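Nonribosomal peptide synthase (Streptomyces sp. MJ635-86F5, PDB 5JJP) probably activates an aliphatic beta-amino acid by ATP-dependent adenylation, as a member of the adenylate-forming (ANL) enzyme family. Local coordinates at residues 99-102 against 103-107; 113-116 against 117-120; 198-201 against 202-205. One frame throughout, in Å; residues are numbered along the deposited sequence.

Along the chain the three contacts come in series, and none nests within or crosses another. Interaction 1 joins two successive turns of helix 95-107, the crossover helix of the beta-alpha-beta unit that runs from strand 87-90 to strand 111-114. Interaction 2 follows where strand 111-114 ends, closing a tight turn before helix 120-130; its centre lies about 19 Å from that of interaction 1. Interaction 3 comes much later, at the change from strand 196-200 to helix 201-212. It nevertheless touches interaction 1, with Phe-105 O packed 3.5 Å from His-201 CE1, while interaction 2 stays about 10 Å from it between nearest atoms.

Interaction 1: 99-102 against 103-107; sequences AAFL and ACFSL
Leu-102 and Phe-105, with Phe-101 beside them, form the apolar flank of one helical turn. CD2 of Leu-102 comes to the edge of the Phe-105 ring, near its plane, 3.9 Å from CD2 of that ring. The two phenylalanine side chains run side by side in the same direction, but their rings meet obliquely, planes at 67°; Phe-101 CD2 lies 3.5 Å from Phe-105 CE2. Phe-101 has CG wedged between its own N and carbonyl carbon (chi1 79°), which swings its ring alongside that of Phe-105. One face of the Phe-105 ring is met by Phe-101 O, displaced toward the rim and 3.4 Å from CG; the same oxygen accepts from Phe-105 N at 2.9 Å. Ala-103 N to Ala-99 O, 2.8 Å, begins a run of four such i to i+4 bonds, and Ala-103 CB packs 3.5 Å from both Ala-99 O and Ala-100 O. Outside this turn, Leu-102 packs on Leu-36 of helix 31-37, Phe-101 on Leu-89 of strand 87-90, and Phe-105 meets the ring of Phe-111. With the backbone amides and carbonyls paired along the axis, the helix can present apolar side chains to the interior at little polar cost.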
loop_
_atom_site.group_PDB
_atom_site.type_symbol
_atom_site.label_atom_id
_atom_site.label_comp_id
_atom_site.label_asym_id
_atom_site.label_seq_id
_atom_site.Cartn_x
_atom_site.Cartn_y
_atom_site.Cartn_z
ATOM N N ALA A 99 6.433 5.064 -11.853
ATOM C CA ALA A 99 6.331 6.359 -12.547
ATOM C C ALA A 99 4.866 6.605 -13.016
ATOM O O ALA A 99 4.331 7.694 -12.860
ATOM C CB ALA A 99 7.264 6.415 -13.721
ATOM N N ALA A 100 4.239 5.586 -13.580
ATOM C CA ALA A 100 2.813 5.698 -14.028
ATOM C C ALA A 100 1.842 6.056 -12.924
ATOM O O ALA A 100 0.978 6.972 -13.112
ATOM C CB ALA A 100 2.354 4.425 -14.648
ATOM N N PHE A 101 1.995 5.426 -11.749
ATOM C CA PHE A 101 1.043 5.742 -10.679
ATOM C C PHE A 101 1.318 7.098 -10.072
ATOM O O PHE A 101 0.380 7.835 -9.766
ATOM C CB PHE A 101 0.796 4.587 -9.697
ATOM C CG PHE A 101 1.844 4.374 -8.641
ATOM C CD1 PHE A 101 2.416 3.115 -8.495
ATOM C CD2 PHE A 101 2.105 5.338 -7.683
ATOM C CE1 PHE A 101 3.343 2.873 -7.521
ATOM C CE2 PHE A 101 2.988 5.089 -6.667
ATOM C CZ PHE A 101 3.609 3.851 -6.588
ATOM N N LEU A 102 2.592 7.489 -10.037
ATOM C CA LEU A 102 2.936 8.826 -9.667
ATOM C C LEU A 102 2.363 9.860 -10.670
ATOM O O LEU A 102 1.946 10.977 -10.276
ATOM C CB LEU A 102 4.466 8.981 -9.522
ATOM C CG LEU A 102 5.118 8.279 -8.355
ATOM C CD1 LEU A 102 6.643 8.436 -8.418
ATOM C CD2 LEU A 102 4.607 8.817 -7.037
ATOM N N ALA A 103 2.427 9.548 -11.950
ATOM C CA ALA A 103 1.884 10.467 -12.924
ATOM C C ALA A 103 0.364 10.608 -12.677
ATOM O O ALA A 103 -0.148 11.716 -12.611
ATOM C CB ALA A 103 2.150 9.978 -14.334
ATOM N N CYS A 104 -0.330 9.492 -12.465
ATOM C CA CYS A 104 -1.767 9.559 -12.165
ATOM C C CYS A 104 -2.059 10.415 -10.922
ATOM O O CYS A 104 -3.000 11.214 -10.941
ATOM C CB CYS A 104 -2.363 8.166 -11.969
ATOM S SG CYS A 104 -2.365 7.140 -13.478
ATOM N N PHE A 105 -1.284 10.210 -9.849
ATOM C CA PHE A 105 -1.447 11.047 -8.656
ATOM C C PHE A 105 -1.370 12.525 -9.012
ATOM O O PHE A 105 -2.209 13.308 -8.519
ATOM C CB PHE A 105 -0.360 10.821 -7.615
ATOM C CG PHE A 105 -0.434 9.501 -6.871
ATOM C CD1 PHE A 105 -1.635 8.855 -6.630
ATOM C CD2 PHE A 105 0.734 8.963 -6.332
ATOM C CE1 PHE A 105 -1.679 7.716 -5.870
ATOM C CE2 PHE A 105 0.695 7.810 -5.592
ATOM C CZ PHE A 105 -0.500 7.180 -5.347
ATOM N N SER A 106 -0.360 12.910 -9.796
ATOM C CA SER A 106 -0.098 14.326 -10.122
ATOM C C SER A 106 -1.244 14.949 -10.925
ATOM O O SER A 106 -1.526 16.151 -10.779
ATOM C CB SER A 106 1.249 14.522 -10.848
ATOM O OG SER A 106 1.178 13.962 -12.157
ATOM N N LEU A 107 -1.901 14.156 -11.761
ATOM C CA LEU A 107 -3.006 14.597 -12.637
ATOM C C LEU A 107 -4.353 14.459 -11.940
ATOM O O LEU A 107 -5.337 14.905 -12.446
ATOM C CB LEU A 107 -3.008 13.740 -13.911
ATOM C CG LEU A 107 -1.768 13.927 -14.832
ATOM C CD1 LEU A 107 -1.791 13.078 -16.090
ATOM C CD2 LEU A 107 -1.603 15.401 -15.202
#

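Interaction 2: 113-116 against 117-120; sequences PTIP and ETPV
The carbonyl oxygen of Ile-115 is gripped twice by Thr-118, once by the backbone and once by the side chain. Thr-118 N donates to Ile-115 O at 2.9 Å from well above the carbonyl plane, 57° out of it. The hydroxyl gives a second bond of the same length, Thr-118 OG1 to Ile-115 O, tilted only 24° from the plane; both donors approach from the same face. Thr-118 can make this pair because OG1 lies beside its own backbone N (chi1 -61°). The N-H bond closes the turn, while the OG1 bond fixes the hydroxyl and should hold the side chain in this rotation. OG1 also packs against carbon, 3.3 Å from Ile-115 CG1, and the Thr-114 side chain crosses that of Thr-118 at about a right angle, its CG2 3.9 Å from Thr-118 OG1.

At the corner of the turn, Glu-117 folds back over its neighbours. A bend at chi2 brings OE1 to 3.5 Å from Ile-115 CD1, the two side chains crossing nearly perpendicularly, while the Pro-116 ring runs alongside the glutamate and places CD 3.8 Å from OE1. These are carbon-to-oxygen contacts, made at the surface of the protein. Ile-115 also packs on Phe-229 and Ser-230, and Thr-118 O accepts from Arg-143. Thr-114, still in the strand, is paired through its backbone with Leu-89 and Ser-91. Residues 115 to 118 make a type I beta turn, with Pro-116 and Glu-117 at its corners; it leads the chain from strand 111-114 to Pro-119, the N-cap of helix 120-130.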
loop_
_atom_site.group_PDB
_atom_site.type_symbol
_atom_site.label_atom_id
_atom_site.label_comp_id
_atom_site.label_asym_id
_atom_site.label_seq_id
_atom_site.Cartn_x
_atom_site.Cartn_y
_atom_site.Cartn_z
ATOM N N PRO A 113 -5.218 -0.463 -9.379
ATOM C CA PRO A 113 -4.069 -1.289 -9.787
ATOM C C PRO A 113 -4.455 -2.721 -10.053
ATOM O O PRO A 113 -5.205 -3.318 -9.303
ATOM C CB PRO A 113 -3.129 -1.190 -8.587
ATOM C CG PRO A 113 -4.063 -1.034 -7.435
ATOM C CD PRO A 113 -5.229 -0.225 -7.921
ATOM N N THR A 114 -3.925 -3.259 -11.137
ATOM C CA THR A 114 -4.305 -4.580 -11.610
ATOM C C THR A 114 -3.036 -5.276 -12.111
ATOM O O THR A 114 -2.045 -4.607 -12.430
ATOM C CB THR A 114 -5.401 -4.338 -12.686
ATOM O OG1 THR A 114 -6.704 -4.361 -12.065
ATOM C CG2 THR A 114 -5.402 -5.292 -13.709
ATOM N N ILE A 115 -3.050 -6.588 -12.206
ATOM C CA ILE A 115 -1.978 -7.293 -12.905
ATOM C C ILE A 115 -2.521 -8.101 -14.064
ATOM O O ILE A 115 -3.740 -8.358 -14.119
ATOM C CB ILE A 115 -1.177 -8.178 -11.967
ATOM C CG1 ILE A 115 -2.108 -9.107 -11.169
ATOM C CG2 ILE A 115 -0.379 -7.293 -11.009
ATOM C CD1 ILE A 115 -1.359 -10.235 -10.444
ATOM N N PRO A 116 -1.634 -8.443 -15.022
ATOM C CA PRO A 116 -2.051 -9.239 -16.180
ATOM C C PRO A 116 -2.834 -10.505 -15.824
ATOM O O PRO A 116 -3.762 -10.880 -16.556
ATOM C CB PRO A 116 -0.713 -9.587 -16.874
ATOM C CG PRO A 116 0.184 -8.427 -16.526
ATOM C CD PRO A 116 -0.210 -8.035 -15.131
ATOM N N GLU A 117 -2.481 -11.115 -14.689
ATOM C CA GLU A 117 -3.085 -12.364 -14.236
ATOM C C GLU A 117 -4.416 -12.161 -13.548
ATOM O O GLU A 117 -5.047 -13.121 -13.131
ATOM C CB GLU A 117 -2.118 -13.064 -13.286
ATOM C CG GLU A 117 -0.794 -13.506 -13.938
ATOM C CD GLU A 117 0.251 -12.404 -14.057
ATOM O OE1 GLU A 117 0.153 -11.383 -13.375
ATOM O OE2 GLU A 117 1.182 -12.554 -14.874
ATOM N N THR A 118 -4.796 -10.914 -13.307
ATOM C CA THR A 118 -6.102 -10.643 -12.729
ATOM C C THR A 118 -7.182 -11.208 -13.700
ATOM O O THR A 118 -7.218 -10.828 -14.885
ATOM C CB THR A 118 -6.342 -9.130 -12.555
ATOM O OG1 THR A 118 -5.368 -8.557 -11.668
ATOM C CG2 THR A 118 -7.727 -8.884 -11.952
ATOM N N PRO A 119 -8.059 -12.089 -13.199
ATOM C CA PRO A 119 -9.089 -12.707 -14.036
ATOM C C PRO A 119 -9.952 -11.688 -14.766
ATOM O O PRO A 119 -10.432 -10.714 -14.173
ATOM C CB PRO A 119 -9.940 -13.485 -13.033
ATOM C CG PRO A 119 -9.015 -13.742 -11.863
ATOM C CD PRO A 119 -8.230 -12.456 -11.775
ATOM N N VAL A 120 -10.137 -11.922 -16.056
ATOM C CA VAL A 120 -10.898 -11.037 -16.901
ATOM C C VAL A 120 -12.351 -10.767 -16.349
ATOM O O VAL A 120 -12.872 -9.666 -16.476
ATOM C CB VAL A 120 -10.850 -11.578 -18.371
ATOM C CG1 VAL A 120 -11.684 -12.855 -18.477
ATOM C CG2 VAL A 120 -11.356 -10.560 -19.414
#

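Interaction 3: 198-201 against 202-205; sequences VMSH and RANI
Ser-200 caps the start of helix 201-212 with its side chain: OG accepts from Ala-203 N at 2.9 Å. The first torsion holds OG between the serine's own N and carbonyl carbon (chi1 76°), turned back over the first helical turn, where it also lies 3.3 Å from Ala-203 CB. The same oxygen is joined to a water at 2.7 Å, measured from Ser-200 OG to the water oxygen. Arg-202 reaches the same water with its NE: CG stands opposite the backbone N (chi1 163°), the chain stays extended through chi2, and a bend at chi3 (80°) turns the guanidinium so that NE donates to the water at 3.2 Å. The water sits at the edge of the guanidinium, in its plane, and thus bridges the cap to an exposed arginine.

Met-199 packs on the same first turn. Bends at chi2 and chi3 curl its chain so that SD rests 3.6 Å from Ala-203 CB, while CG approaches Asn-204 CB, the two side chains crossing at about a right angle. Ile-205 folds back on the preceding turn, its CG1 3.2 Å from His-201 O, the oxygen that accepts from Ile-205 N at 2.8 Å. Ser-200 O likewise accepts from Asn-204 N. The CB of His-201 points away from residues 202-205, and its ring ND1 is hydrogen-bonded to Leu-31 N; Ile-205 packs on Leu-31 and Tyr-34 of helix 31-37. Met-199 is paired through its backbone with Ala-182 and Tyr-183 of strand 181-186. The arrangement is a serine N-cap at a strand-to-helix junction, where the antiparallel sheet strand 196-200 passes directly into helix 201-212.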
loop_
_atom_site.group_PDB
_atom_site.type_symbol
_atom_site.label_atom_id
_atom_site.label_comp_id
_atom_site.label_asym_id
_atom_site.label_seq_id
_atom_site.Cartn_x
_atom_site.Cartn_y
_atom_site.Cartn_z
ATOM N N VAL A 198 -12.249 3.752 -1.778
ATOM C CA VAL A 198 -11.779 4.982 -2.357
ATOM C C VAL A 198 -10.854 5.638 -1.336
ATOM O O VAL A 198 -11.291 5.993 -0.260
ATOM C CB VAL A 198 -12.942 5.960 -2.670
ATOM C CG1 VAL A 198 -12.439 7.255 -3.268
ATOM C CG2 VAL A 198 -13.961 5.298 -3.601
ATOM N N MET A 199 -9.569 5.793 -1.691
ATOM C CA MET A 199 -8.608 6.431 -0.764
ATOM C C MET A 199 -8.194 7.807 -1.262
ATOM O O MET A 199 -7.725 7.931 -2.375
ATOM C CB MET A 199 -7.372 5.557 -0.614
ATOM C CG MET A 199 -6.467 5.976 0.515
ATOM S SD MET A 199 -7.249 5.861 2.154
ATOM C CE MET A 199 -7.389 4.065 2.249
ATOM N N SER A 200 -8.347 8.833 -0.441
ATOM C CA SER A 200 -7.915 10.177 -0.802
ATOM C C SER A 200 -6.375 10.311 -0.671
ATOM O O SER A 200 -5.717 9.515 -0.009
ATOM C CB SER A 200 -8.600 11.219 0.104
ATOM O OG SER A 200 -8.040 11.269 1.421
ATOM N N HIS A 201 -5.836 11.372 -1.249
ATOM C CA HIS A 201 -4.461 11.722 -1.046
ATOM C C HIS A 201 -4.204 11.968 0.417
ATOM O O HIS A 201 -3.204 11.537 1.006
ATOM C CB HIS A 201 -4.105 12.963 -1.856
ATOM C CG HIS A 201 -4.103 12.739 -3.326
ATOM N ND1 HIS A 201 -2.949 12.460 -4.030
ATOM C CD2 HIS A 201 -5.104 12.755 -4.238
ATOM C CE1 HIS A 201 -3.250 12.284 -5.310
ATOM N NE2 HIS A 201 -4.548 12.484 -5.463
ATOM N N ARG A 202 -5.016 12.830 0.964
ATOM C CA ARG A 202 -4.870 13.271 2.336
ATOM C C ARG A 202 -4.765 12.057 3.246
ATOM O O ARG A 202 -3.937 12.016 4.159
ATOM C CB ARG A 202 -6.088 14.139 2.617
ATOM C CG ARG A 202 -6.423 14.434 4.047
ATOM C CD ARG A 202 -7.613 15.384 4.182
ATOM N NE ARG A 202 -8.910 14.747 4.028
ATOM C CZ ARG A 202 -10.078 15.340 4.347
ATOM N NH1 ARG A 202 -10.111 16.560 4.838
ATOM N NH2 ARG A 202 -11.237 14.722 4.148
ATOM N N ALA A 203 -5.614 11.057 3.011
ATOM C CA ALA A 203 -5.718 9.933 3.937
ATOM C C ALA A 203 -4.486 9.086 3.843
ATOM O O ALA A 203 -3.984 8.611 4.864
ATOM C CB ALA A 203 -6.939 9.093 3.667
ATOM N N ASN A 204 -4.041 8.820 2.631
ATOM C CA ASN A 204 -2.885 7.968 2.480
ATOM C C ASN A 204 -1.606 8.671 2.917
ATOM O O ASN A 204 -0.735 8.074 3.549
ATOM C CB ASN A 204 -2.773 7.354 1.077
ATOM C CG ASN A 204 -1.870 6.127 1.070
ATOM O OD1 ASN A 204 -2.012 5.215 1.930
ATOM N ND2 ASN A 204 -0.910 6.130 0.207
ATOM N N ILE A 205 -1.545 9.971 2.679
ATOM C CA ILE A 205 -0.442 10.781 3.201
ATOM C C ILE A 205 -0.420 10.708 4.728
ATOM O O ILE A 205 0.653 10.584 5.349
ATOM C CB ILE A 205 -0.525 12.213 2.683
ATOM C CG1 ILE A 205 -0.117 12.260 1.209
ATOM C CG2 ILE A 205 0.425 13.123 3.452
ATOM C CD1 ILE A 205 -0.515 13.526 0.524
HETATM O O HOH W 1 -9.882 11.713 3.399
#